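Local structure of citryl-spermidine/3,4-dihydroxybenzoyl-citryl-spermidine:spermidine ligase (Bacillus anthracis, 3TO3) at residues M4-L12 against F173-Y181; N112-F121 against L572-D580. The protein catalyses the ATP-dependent condensation of spermidine with citryl-spermidine or its 3,4-dihydroxybenzoyl derivative in the biosynthesis of the siderophore petrobactin. All blocks are in the same frame, centred on the assembly; numbering follows the deposited sequence.

Interaction 1 of 2, residues M4-L12 against F173-Y181; sequences MDMYHTKIL and FQYRDNFRY
Asp5 and Arg176 supply the charged half of this contact. The guanidinium grips the carboxylate end-on through both terminal nitrogens: Arg176 NH2 reaches Asp5 OD2 at 2.8 Å and NH1 makes a longer bond to OD1. The fit is twisted, with the two planes 54° apart; OD2 lies in the guanidinium plane, yet NH2 comes to it from above the carboxylate plane. Aspartate suits the place because it is also the N-cap of helix 6-15. With chi1 at 73°, its CG sits between backbone N and carbonyl carbon, which turns OD2 back to accept from His8 N at 3.1 Å and, weakly, from Tyr7 N. Arg176 NH2 has a second acceptor, Tyr175 OH at 3.0 Å, so one nitrogen links the cap to the neighbouring phenol, and the two bonds restrict how the guanidinium can turn.

Apolar contacts fill the other half. Tyr7 CD2 lies 3.3 Å from Phe179 CD2, over one face of the phenylalanine and displaced toward its rim; the rings meet obliquely. Ile11 brings its CG1-CD1 arm to both aromatics, CG1 lying 3.8 Å from Phe179 CE2 and Ile11 CD1 3.7 Å from Tyr175 CD1. The flexible, apolar CG1-CD1 arm suits a place between two rings. Tyr175 OH also lies at the edge of the His8 imidazole, near its plane, and 3.5 Å from His8 CB.

The short helical segments run almost perpendicular, at 99°, with axes 10.8 Å apart. Helix 115-138 lies against both, its Ile134 touching Ile11 and Phe179 and its Phe130 touching Tyr175, while His8 NE2 is hydrogen-bonded to Trp251 of the second subunit, placing this helix pair at the dimer interface beside helix 248-258 of that partner.

Interaction 2 of 2, residues N112-F121 against L572-D580; sequences NVEQTKLDSF and LTKRRLYID
The ring of Phe121 has Arg576 CB over one face, while Leu577 CD2 comes in obliquely, 3.4 Å from CD2 of the ring. The Arg576 guanidinium stands almost upright to the ring, planes 87° apart, with NE 3.7 Å from Phe121 CE1, and its NH2 is hydrogen-bonded to Ser166. Phe121 CG is anti to the backbone N (chi1 -173°), which carries the ring across to these residues. The Tyr578 ring has Lys574 O at its edge, in plane, and Val113 CG1 packs obliquely against its phenol end, 3.7 Å from CZ.

Backbone polar groups join the segments directly. Glu114 N, at the helix N-cap, gives a nearly straight bond to Leu577 O (3.2 Å, 165°). One water donates to both Lys117 O and Arg576 O, lying 2.7 Å from Arg576 O. Lysine suits its site through its long methylene chain: bent at chi2 and chi3, it lies along the 576-579 backbone, with CD 3.8 Å from Ile579 CD1.

This is a loop docked on the first turns of a helix: the connection between strands 566-570 and 585-589 packs against helix 115-138, and its Arg576 side chain lies about 9 Å from bound ATP.

In the fold
Helix 115-138 connects the two contacts. Its first turns form one side of interaction 2, and farther along it packs against both segments of interaction 1, although the contacts themselves do not touch: their centres are about 30 Å apart and their nearest atoms about 12 Å. Along the chain their segments alternate, and the N-terminal part of the protein meets the IucA/IucC family region in one and the FhuF-like region in the other. Each approaches the nucleotide site: Phe173 packs on ATP-binding Met284, with the side chain of Phe179 about 10 Å from it, and that of Arg576 is about 11 Å from that of Arg311. Interaction 1 also borders the second subunit, whereas interaction 2 does not.

Interaction 1 of 2, residues M4-L12 against F173-Y181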
loop_
_atom_site.group_PDB
_atom_site.type_symbol
_atom_site.label_atom_id
_atom_site.label_comp_id
_atom_site.label_asym_id
_atom_site.label_seq_id
_atom_site.Cartn_x
_atom_site.Cartn_y
_atom_site.Cartn_z
HETATM N N MSE B 4 -15.117 2.794 -19.329
HETATM C CA MSE B 4 -15.291 1.666 -18.396
HETATM C C MSE B 4 -15.818 0.393 -19.101
HETATM O O MSE B 4 -16.844 0.429 -19.798
HETATM C CB MSE B 4 -16.249 2.058 -17.264
HETATM C CG MSE B 4 -15.732 3.118 -16.301
HETATM SE SE MSE B 4 -14.226 2.465 -15.220
HETATM C CE MSE B 4 -12.825 3.565 -16.083
ATOM N N ASP B 5 -15.124 -0.729 -18.922
ATOM C CA ASP B 5 -15.456 -1.946 -19.668
ATOM C C ASP B 5 -16.306 -2.988 -18.927
ATOM O O ASP B 5 -16.781 -2.760 -17.810
ATOM C CB ASP B 5 -14.188 -2.607 -20.203
ATOM C CG ASP B 5 -13.368 -3.292 -19.102
ATOM O OD1 ASP B 5 -12.266 -3.773 -19.453
ATOM O OD2 ASP B 5 -13.819 -3.354 -17.912
HETATM N N MSE B 6 -16.464 -4.143 -19.572
HETATM C CA MSE B 6 -17.244 -5.262 -19.046
HETATM C C MSE B 6 -16.735 -5.847 -17.722
HETATM O O MSE B 6 -17.505 -6.461 -16.977
HETATM C CB MSE B 6 -17.307 -6.375 -20.088
HETATM C CG MSE B 6 -16.286 -7.481 -19.840
HETATM SE SE MSE B 6 -16.315 -8.917 -21.165
HETATM C CE MSE B 6 -15.428 -10.308 -20.110
ATOM N N TYR B 7 -15.444 -5.690 -17.431
ATOM C CA TYR B 7 -14.923 -6.136 -16.137
ATOM C C TYR B 7 -15.402 -5.196 -15.041
ATOM O O TYR B 7 -15.750 -5.640 -13.924
ATOM C CB TYR B 7 -13.397 -6.286 -16.158
ATOM C CG TYR B 7 -12.979 -7.514 -16.929
ATOM C CD1 TYR B 7 -12.560 -7.427 -18.255
ATOM C CD2 TYR B 7 -13.059 -8.772 -16.349
ATOM C CE1 TYR B 7 -12.198 -8.566 -18.973
ATOM C CE2 TYR B 7 -12.700 -9.916 -17.058
ATOM C CZ TYR B 7 -12.272 -9.809 -18.366
ATOM O OH TYR B 7 -11.919 -10.955 -19.054
ATOM N N HIS B 8 -15.473 -3.907 -15.381
ATOM C CA HIS B 8 -16.033 -2.926 -14.475
ATOM C C HIS B 8 -17.494 -3.278 -14.184
ATOM O O HIS B 8 -17.917 -3.358 -13.032
ATOM C CB HIS B 8 -15.907 -1.530 -15.075
ATOM C CG HIS B 8 -16.542 -0.458 -14.250
ATOM N ND1 HIS B 8 -17.695 0.190 -14.632
ATOM C CD2 HIS B 8 -16.182 0.086 -13.064
ATOM C CE1 HIS B 8 -18.019 1.088 -13.721
ATOM N NE2 HIS B 8 -17.119 1.041 -12.757
ATOM N N THR B 9 -18.254 -3.531 -15.238
ATOM C CA THR B 9 -19.657 -3.900 -15.087
ATOM C C THR B 9 -19.878 -5.114 -14.186
ATOM O O THR B 9 -20.811 -5.126 -13.379
ATOM C CB THR B 9 -20.285 -4.114 -16.453
ATOM O OG1 THR B 9 -20.128 -2.905 -17.195
ATOM C CG2 THR B 9 -21.777 -4.468 -16.346
ATOM N N LYS B 10 -19.003 -6.114 -14.302
ATOM C CA LYS B 10 -19.082 -7.326 -13.478
ATOM C C LYS B 10 -18.907 -7.028 -12.007
ATOM O O LYS B 10 -19.675 -7.507 -11.164
ATOM C CB LYS B 10 -18.010 -8.348 -13.880
ATOM C CG LYS B 10 -18.283 -9.082 -15.178
ATOM C CD LYS B 10 -17.230 -10.160 -15.406
ATOM C CE LYS B 10 -17.435 -10.890 -16.727
ATOM N NZ LYS B 10 -18.669 -11.719 -16.686
ATOM N N ILE B 11 -17.869 -6.261 -11.698
ATOM C CA ILE B 11 -17.580 -5.912 -10.323
ATOM C C ILE B 11 -18.781 -5.243 -9.691
ATOM O O ILE B 11 -19.177 -5.584 -8.554
ATOM C CB ILE B 11 -16.404 -4.921 -10.217
ATOM C CG1 ILE B 11 -15.142 -5.603 -10.642
ATOM C CG2 ILE B 11 -16.176 -4.570 -8.768
ATOM C CD1 ILE B 11 -14.732 -6.583 -9.614
ATOM N N LEU B 12 -19.353 -4.276 -10.410
ATOM C CA LEU B 12 -20.504 -3.567 -9.868
ATOM C C LEU B 12 -21.700 -4.490 -9.648
ATOM O O LEU B 12 -22.308 -4.462 -8.585
ATOM C CB LEU B 12 -20.899 -2.404 -10.757
ATOM C CG LEU B 12 -20.022 -1.187 -10.557
ATOM C CD1 LEU B 12 -20.558 -0.038 -11.415
ATOM C CD2 LEU B 12 -20.047 -0.820 -9.095
ATOM N N PHE B 173 -3.887 -6.191 -4.579
ATOM C CA PHE B 173 -4.708 -6.355 -5.804
ATOM C C PHE B 173 -5.921 -5.444 -5.745
ATOM O O PHE B 173 -6.725 -5.528 -4.798
ATOM C CB PHE B 173 -5.251 -7.797 -5.991
ATOM C CG PHE B 173 -4.232 -8.816 -6.482
ATOM C CD1 PHE B 173 -2.929 -8.462 -6.780
ATOM C CD2 PHE B 173 -4.596 -10.156 -6.634
ATOM C CE1 PHE B 173 -1.985 -9.435 -7.244
ATOM C CE2 PHE B 173 -3.676 -11.114 -7.081
ATOM C CZ PHE B 173 -2.364 -10.752 -7.384
ATOM N N GLN B 174 -6.093 -4.593 -6.756
ATOM C CA GLN B 174 -7.410 -3.978 -6.952
ATOM C C GLN B 174 -8.212 -4.910 -7.879
ATOM O O GLN B 174 -7.727 -5.998 -8.233
ATOM C CB GLN B 174 -7.291 -2.546 -7.469
ATOM C CG GLN B 174 -6.761 -1.593 -6.389
ATOM C CD GLN B 174 -7.563 -1.681 -5.074
ATOM O OE1 GLN B 174 -6.984 -1.846 -3.993
ATOM N NE2 GLN B 174 -8.904 -1.568 -5.169
ATOM N N TYR B 175 -9.433 -4.534 -8.256
ATOM C CA TYR B 175 -10.284 -5.510 -8.937
ATOM C C TYR B 175 -9.695 -6.096 -10.238
ATOM O O TYR B 175 -9.872 -7.285 -10.516
ATOM C CB TYR B 175 -11.699 -4.989 -9.148
ATOM C CG TYR B 175 -11.932 -4.125 -10.379
ATOM C CD1 TYR B 175 -12.265 -4.694 -11.608
ATOM C CD2 TYR B 175 -11.893 -2.741 -10.297
ATOM C CE1 TYR B 175 -12.516 -3.894 -12.731
ATOM C CE2 TYR B 175 -12.139 -1.942 -11.403
ATOM C CZ TYR B 175 -12.444 -2.512 -12.619
ATOM O OH TYR B 175 -12.693 -1.698 -13.712
ATOM N N ARG B 176 -8.989 -5.271 -11.007
ATOM C CA ARG B 176 -8.494 -5.680 -12.314
ATOM C C ARG B 176 -7.377 -6.719 -12.202
ATOM O O ARG B 176 -7.422 -7.760 -12.848
ATOM C CB ARG B 176 -8.062 -4.457 -13.111
ATOM C CG ARG B 176 -8.077 -4.655 -14.609
ATOM C CD ARG B 176 -8.114 -3.314 -15.339
ATOM N NE ARG B 176 -9.472 -2.801 -15.417
ATOM C CZ ARG B 176 -10.364 -3.260 -16.288
ATOM N NH1 ARG B 176 -10.020 -4.230 -17.129
ATOM N NH2 ARG B 176 -11.594 -2.768 -16.315
ATOM N N ASP B 177 -6.386 -6.447 -11.355
ATOM C CA ASP B 177 -5.379 -7.441 -11.034
ATOM C C ASP B 177 -6.000 -8.704 -10.443
ATOM O O ASP B 177 -5.529 -9.818 -10.691
ATOM C CB ASP B 177 -4.340 -6.868 -10.067
ATOM C CG ASP B 177 -3.289 -6.004 -10.775
ATOM O OD1 ASP B 177 -2.997 -6.236 -11.978
ATOM O OD2 ASP B 177 -2.751 -5.096 -10.108
ATOM N N ASN B 178 -7.055 -8.534 -9.659
ATOM C CA ASN B 178 -7.690 -9.689 -9.037
ATOM C C ASN B 178 -8.267 -10.621 -10.118
ATOM O O ASN B 178 -8.077 -11.857 -10.066
ATOM C CB ASN B 178 -8.790 -9.271 -8.039
ATOM C CG ASN B 178 -9.312 -10.435 -7.272
ATOM O OD1 ASN B 178 -8.521 -11.128 -6.584
ATOM N ND2 ASN B 178 -10.622 -10.727 -7.420
ATOM N N PHE B 179 -8.972 -10.017 -11.081
ATOM C CA PHE B 179 -9.448 -10.717 -12.268
ATOM C C PHE B 179 -8.310 -11.419 -13.024
ATOM O O PHE B 179 -8.492 -12.522 -13.533
ATOM C CB PHE B 179 -10.142 -9.768 -13.216
ATOM C CG PHE B 179 -11.605 -9.606 -12.949
ATOM C CD1 PHE B 179 -12.366 -10.656 -12.498
ATOM C CD2 PHE B 179 -12.218 -8.399 -13.155
ATOM C CE1 PHE B 179 -13.724 -10.482 -12.254
ATOM C CE2 PHE B 179 -13.565 -8.233 -12.913
ATOM C CZ PHE B 179 -14.315 -9.275 -12.464
ATOM N N ARG B 180 -7.150 -10.778 -13.105
ATOM C CA ARG B 180 -6.066 -11.339 -13.887
ATOM C C ARG B 180 -5.392 -12.512 -13.196
ATOM O O ARG B 180 -5.141 -13.533 -13.809
ATOM C CB ARG B 180 -5.022 -10.261 -14.233
ATOM C CG ARG B 180 -5.416 -9.346 -15.379
ATOM C CD ARG B 180 -4.221 -8.496 -15.905
ATOM N NE ARG B 180 -4.011 -7.281 -15.118
ATOM C CZ ARG B 180 -4.462 -6.069 -15.441
ATOM N NH1 ARG B 180 -5.150 -5.885 -16.569
ATOM N NH2 ARG B 180 -4.219 -5.032 -14.632
ATOM N N TYR B 181 -4.985 -12.298 -11.952
ATOM C CA TYR B 181 -4.228 -13.296 -11.218
ATOM C C TYR B 181 -4.925 -14.152 -10.175
ATOM O O TYR B 181 -4.324 -15.112 -9.682
ATOM C CB TYR B 181 -3.006 -12.618 -10.608
ATOM C CG TYR B 181 -2.273 -11.883 -11.666
ATOM C CD1 TYR B 181 -1.665 -12.577 -12.720
ATOM C CD2 TYR B 181 -2.199 -10.504 -11.649
ATOM C CE1 TYR B 181 -0.996 -11.895 -13.743
ATOM C CE2 TYR B 181 -1.520 -9.807 -12.656
ATOM C CZ TYR B 181 -0.922 -10.504 -13.695
ATOM O OH TYR B 181 -0.275 -9.811 -14.688
#

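Interaction 2 of 2, residues N112-F121 against L572-D580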
loop_
_atom_site.group_PDB
_atom_site.type_symbol
_atom_site.label_atom_id
_atom_site.label_comp_id
_atom_site.label_asym_id
_atom_site.label_seq_id
_atom_site.Cartn_x
_atom_site.Cartn_y
_atom_site.Cartn_z
ATOM N N ASN B 112 -9.966 -3.543 24.952
ATOM C CA ASN B 112 -8.815 -2.869 24.338
ATOM C C ASN B 112 -7.952 -3.665 23.343
ATOM O O ASN B 112 -7.548 -4.802 23.613
ATOM C CB ASN B 112 -7.922 -2.239 25.401
ATOM C CG ASN B 112 -7.317 -0.937 24.928
ATOM O OD1 ASN B 112 -6.187 -0.902 24.427
ATOM N ND2 ASN B 112 -8.087 0.143 25.043
ATOM N N VAL B 113 -7.686 -3.062 22.183
ATOM C CA VAL B 113 -6.727 -3.628 21.236
ATOM C C VAL B 113 -5.760 -2.555 20.713
ATOM O O VAL B 113 -5.893 -1.392 21.044
ATOM C CB VAL B 113 -7.423 -4.372 20.060
ATOM C CG1 VAL B 113 -8.109 -5.658 20.556
ATOM C CG2 VAL B 113 -8.429 -3.466 19.340
ATOM N N GLU B 114 -4.787 -2.948 19.895
ATOM C CA GLU B 114 -3.917 -1.963 19.276
ATOM C C GLU B 114 -4.647 -1.384 18.061
ATOM O O GLU B 114 -4.967 -2.096 17.102
ATOM C CB GLU B 114 -2.552 -2.582 18.909
ATOM C CG GLU B 114 -1.615 -1.652 18.149
ATOM C CD GLU B 114 -1.196 -0.435 18.967
ATOM O OE1 GLU B 114 -1.013 -0.592 20.199
ATOM O OE2 GLU B 114 -1.049 0.672 18.378
ATOM N N GLN B 115 -4.889 -0.080 18.126
ATOM C CA GLN B 115 -5.672 0.659 17.140
ATOM C C GLN B 115 -5.158 0.437 15.737
ATOM O O GLN B 115 -5.906 0.136 14.819
ATOM C CB GLN B 115 -5.575 2.155 17.432
ATOM C CG GLN B 115 -6.517 2.971 16.576
ATOM C CD GLN B 115 -7.947 2.502 16.733
ATOM O OE1 GLN B 115 -8.473 2.465 17.848
ATOM N NE2 GLN B 115 -8.578 2.111 15.622
ATOM N N THR B 116 -3.857 0.629 15.596
ATOM C CA THR B 116 -3.130 0.324 14.386
ATOM C C THR B 116 -3.431 -1.084 13.841
ATOM O O THR B 116 -3.731 -1.240 12.663
ATOM C CB THR B 116 -1.624 0.458 14.667
ATOM O OG1 THR B 116 -1.196 1.751 14.249
ATOM C CG2 THR B 116 -0.827 -0.599 13.935
ATOM N N LYS B 117 -3.339 -2.104 14.686
ATOM C CA LYS B 117 -3.590 -3.462 14.222
ATOM C C LYS B 117 -5.066 -3.596 13.863
ATOM O O LYS B 117 -5.389 -4.159 12.831
ATOM C CB LYS B 117 -3.162 -4.502 15.259
ATOM C CG LYS B 117 -1.750 -4.296 15.805
ATOM C CD LYS B 117 -0.712 -4.971 14.930
ATOM C CE LYS B 117 -0.909 -6.472 14.952
ATOM N NZ LYS B 117 0.082 -7.258 14.155
ATOM N N LEU B 118 -5.948 -3.043 14.699
ATOM C CA LEU B 118 -7.388 -3.024 14.410
ATOM C C LEU B 118 -7.728 -2.449 13.019
ATOM O O LEU B 118 -8.502 -3.019 12.271
ATOM C CB LEU B 118 -8.123 -2.212 15.475
ATOM C CG LEU B 118 -9.649 -2.205 15.319
ATOM C CD1 LEU B 118 -10.155 -3.647 15.283
ATOM C CD2 LEU B 118 -10.332 -1.427 16.450
ATOM N N ASP B 119 -7.146 -1.309 12.673
ATOM C CA ASP B 119 -7.382 -0.735 11.352
ATOM C C ASP B 119 -6.960 -1.663 10.200
ATOM O O ASP B 119 -7.730 -1.862 9.270
ATOM C CB ASP B 119 -6.688 0.628 11.229
ATOM C CG ASP B 119 -7.219 1.649 12.246
ATOM O OD1 ASP B 119 -8.449 1.620 12.537
ATOM O OD2 ASP B 119 -6.401 2.472 12.751
ATOM N N SER B 120 -5.740 -2.204 10.234
ATOM C CA SER B 120 -5.331 -3.175 9.215
ATOM C C SER B 120 -6.269 -4.374 9.104
ATOM O O SER B 120 -6.630 -4.810 8.014
ATOM C CB SER B 120 -3.927 -3.679 9.516
ATOM O OG SER B 120 -3.051 -2.591 9.380
ATOM N N PHE B 121 -6.646 -4.910 10.251
ATOM C CA PHE B 121 -7.517 -6.069 10.301
ATOM C C PHE B 121 -8.871 -5.758 9.663
ATOM O O PHE B 121 -9.376 -6.549 8.860
ATOM C CB PHE B 121 -7.675 -6.529 11.750
ATOM C CG PHE B 121 -8.418 -7.825 11.910
ATOM C CD1 PHE B 121 -8.128 -8.917 11.103
ATOM C CD2 PHE B 121 -9.374 -7.962 12.893
ATOM C CE1 PHE B 121 -8.800 -10.128 11.263
ATOM C CE2 PHE B 121 -10.057 -9.159 13.061
ATOM C CZ PHE B 121 -9.753 -10.253 12.249
ATOM N N LEU B 572 -4.932 -17.527 16.469
ATOM C CA LEU B 572 -4.519 -16.915 15.204
ATOM C C LEU B 572 -5.080 -15.509 15.003
ATOM O O LEU B 572 -4.394 -14.617 14.527
ATOM C CB LEU B 572 -4.939 -17.808 14.043
ATOM C CG LEU B 572 -4.388 -19.243 14.095
ATOM C CD1 LEU B 572 -5.181 -20.140 13.175
ATOM C CD2 LEU B 572 -2.912 -19.285 13.740
ATOM N N THR B 573 -6.337 -15.328 15.355
ATOM C CA THR B 573 -6.957 -14.028 15.277
ATOM C C THR B 573 -6.343 -13.075 16.304
ATOM O O THR B 573 -6.055 -11.937 15.982
ATOM C CB THR B 573 -8.482 -14.165 15.450
ATOM O OG1 THR B 573 -8.995 -14.996 14.388
ATOM C CG2 THR B 573 -9.153 -12.822 15.413
ATOM N N LYS B 574 -6.112 -13.534 17.533
ATOM C CA LYS B 574 -5.570 -12.636 18.547
ATOM C C LYS B 574 -4.298 -11.949 18.042
ATOM O O LYS B 574 -4.035 -10.762 18.333
ATOM C CB LYS B 574 -5.282 -13.367 19.861
ATOM C CG LYS B 574 -4.873 -12.439 20.989
ATOM C CD LYS B 574 -4.774 -13.250 22.284
ATOM C CE LYS B 574 -4.433 -12.390 23.516
ATOM N NZ LYS B 574 -5.659 -11.782 24.128
ATOM N N ARG B 575 -3.526 -12.693 17.259
ATOM C CA ARG B 575 -2.257 -12.194 16.768
ATOM C C ARG B 575 -2.400 -10.957 15.863
ATOM O O ARG B 575 -1.478 -10.149 15.753
ATOM C CB ARG B 575 -1.510 -13.324 16.058
ATOM C CG ARG B 575 -0.050 -13.027 15.776
ATOM C CD ARG B 575 0.741 -14.317 15.807
ATOM N NE ARG B 575 -0.151 -15.476 15.776
ATOM C CZ ARG B 575 0.219 -16.709 16.098
ATOM N NH1 ARG B 575 -0.657 -17.703 16.043
ATOM N NH2 ARG B 575 1.466 -16.949 16.484
ATOM N N ARG B 576 -3.564 -10.810 15.237
ATOM C CA ARG B 576 -3.812 -9.722 14.301
ATOM C C ARG B 576 -4.253 -8.466 15.008
ATOM O O ARG B 576 -4.344 -7.407 14.367
ATOM C CB ARG B 576 -4.922 -10.101 13.311
ATOM C CG ARG B 576 -4.879 -11.528 12.836
ATOM C CD ARG B 576 -4.477 -11.620 11.379
ATOM N NE ARG B 576 -5.636 -11.864 10.525
ATOM C CZ ARG B 576 -6.179 -13.067 10.329
ATOM N NH1 ARG B 576 -5.661 -14.137 10.928
ATOM N NH2 ARG B 576 -7.244 -13.205 9.540
ATOM N N LEU B 577 -4.646 -8.593 16.280
ATOM C CA LEU B 577 -5.044 -7.418 17.082
ATOM C C LEU B 577 -4.012 -6.835 18.065
ATOM O O LEU B 577 -4.322 -5.878 18.772
ATOM C CB LEU B 577 -6.360 -7.700 17.810
ATOM C CG LEU B 577 -7.394 -8.345 16.881
ATOM C CD1 LEU B 577 -8.463 -9.011 17.688
ATOM C CD2 LEU B 577 -7.977 -7.338 15.889
ATOM N N TYR B 578 -2.822 -7.430 18.167
ATOM C CA TYR B 578 -1.811 -6.952 19.137
ATOM C C TYR B 578 -0.416 -6.891 18.535
ATOM O O TYR B 578 -0.052 -7.745 17.724
ATOM C CB TYR B 578 -1.794 -7.832 20.406
ATOM C CG TYR B 578 -3.118 -7.821 21.118
ATOM C CD1 TYR B 578 -3.405 -6.864 22.089
ATOM C CD2 TYR B 578 -4.102 -8.724 20.777
ATOM C CE1 TYR B 578 -4.636 -6.839 22.714
ATOM C CE2 TYR B 578 -5.342 -8.702 21.384
ATOM C CZ TYR B 578 -5.607 -7.763 22.353
ATOM O OH TYR B 578 -6.846 -7.753 22.950
ATOM N N ILE B 579 0.356 -5.873 18.904
ATOM C CA ILE B 579 1.755 -5.824 18.514
ATOM C C ILE B 579 2.441 -6.901 19.336
ATOM O O ILE B 579 3.006 -7.869 18.816
ATOM C CB ILE B 579 2.394 -4.458 18.874
ATOM C CG1 ILE B 579 1.726 -3.290 18.120
ATOM C CG2 ILE B 579 3.908 -4.490 18.659
ATOM C CD1 ILE B 579 2.138 -3.130 16.650
ATOM N N ASP B 580 2.287 -6.763 20.643
ATOM C CA ASP B 580 2.948 -7.627 21.595
ATOM C C ASP B 580 1.875 -8.211 22.492
ATOM O O ASP B 580 0.888 -7.539 22.804
ATOM C CB ASP B 580 3.958 -6.821 22.433
ATOM C CG ASP B 580 5.414 -7.096 22.044
ATOM O OD1 ASP B 580 5.763 -8.283 21.815
ATOM O OD2 ASP B 580 6.206 -6.122 21.973
HETATM O O HOH W 1 -3.915 -6.707 11.802
#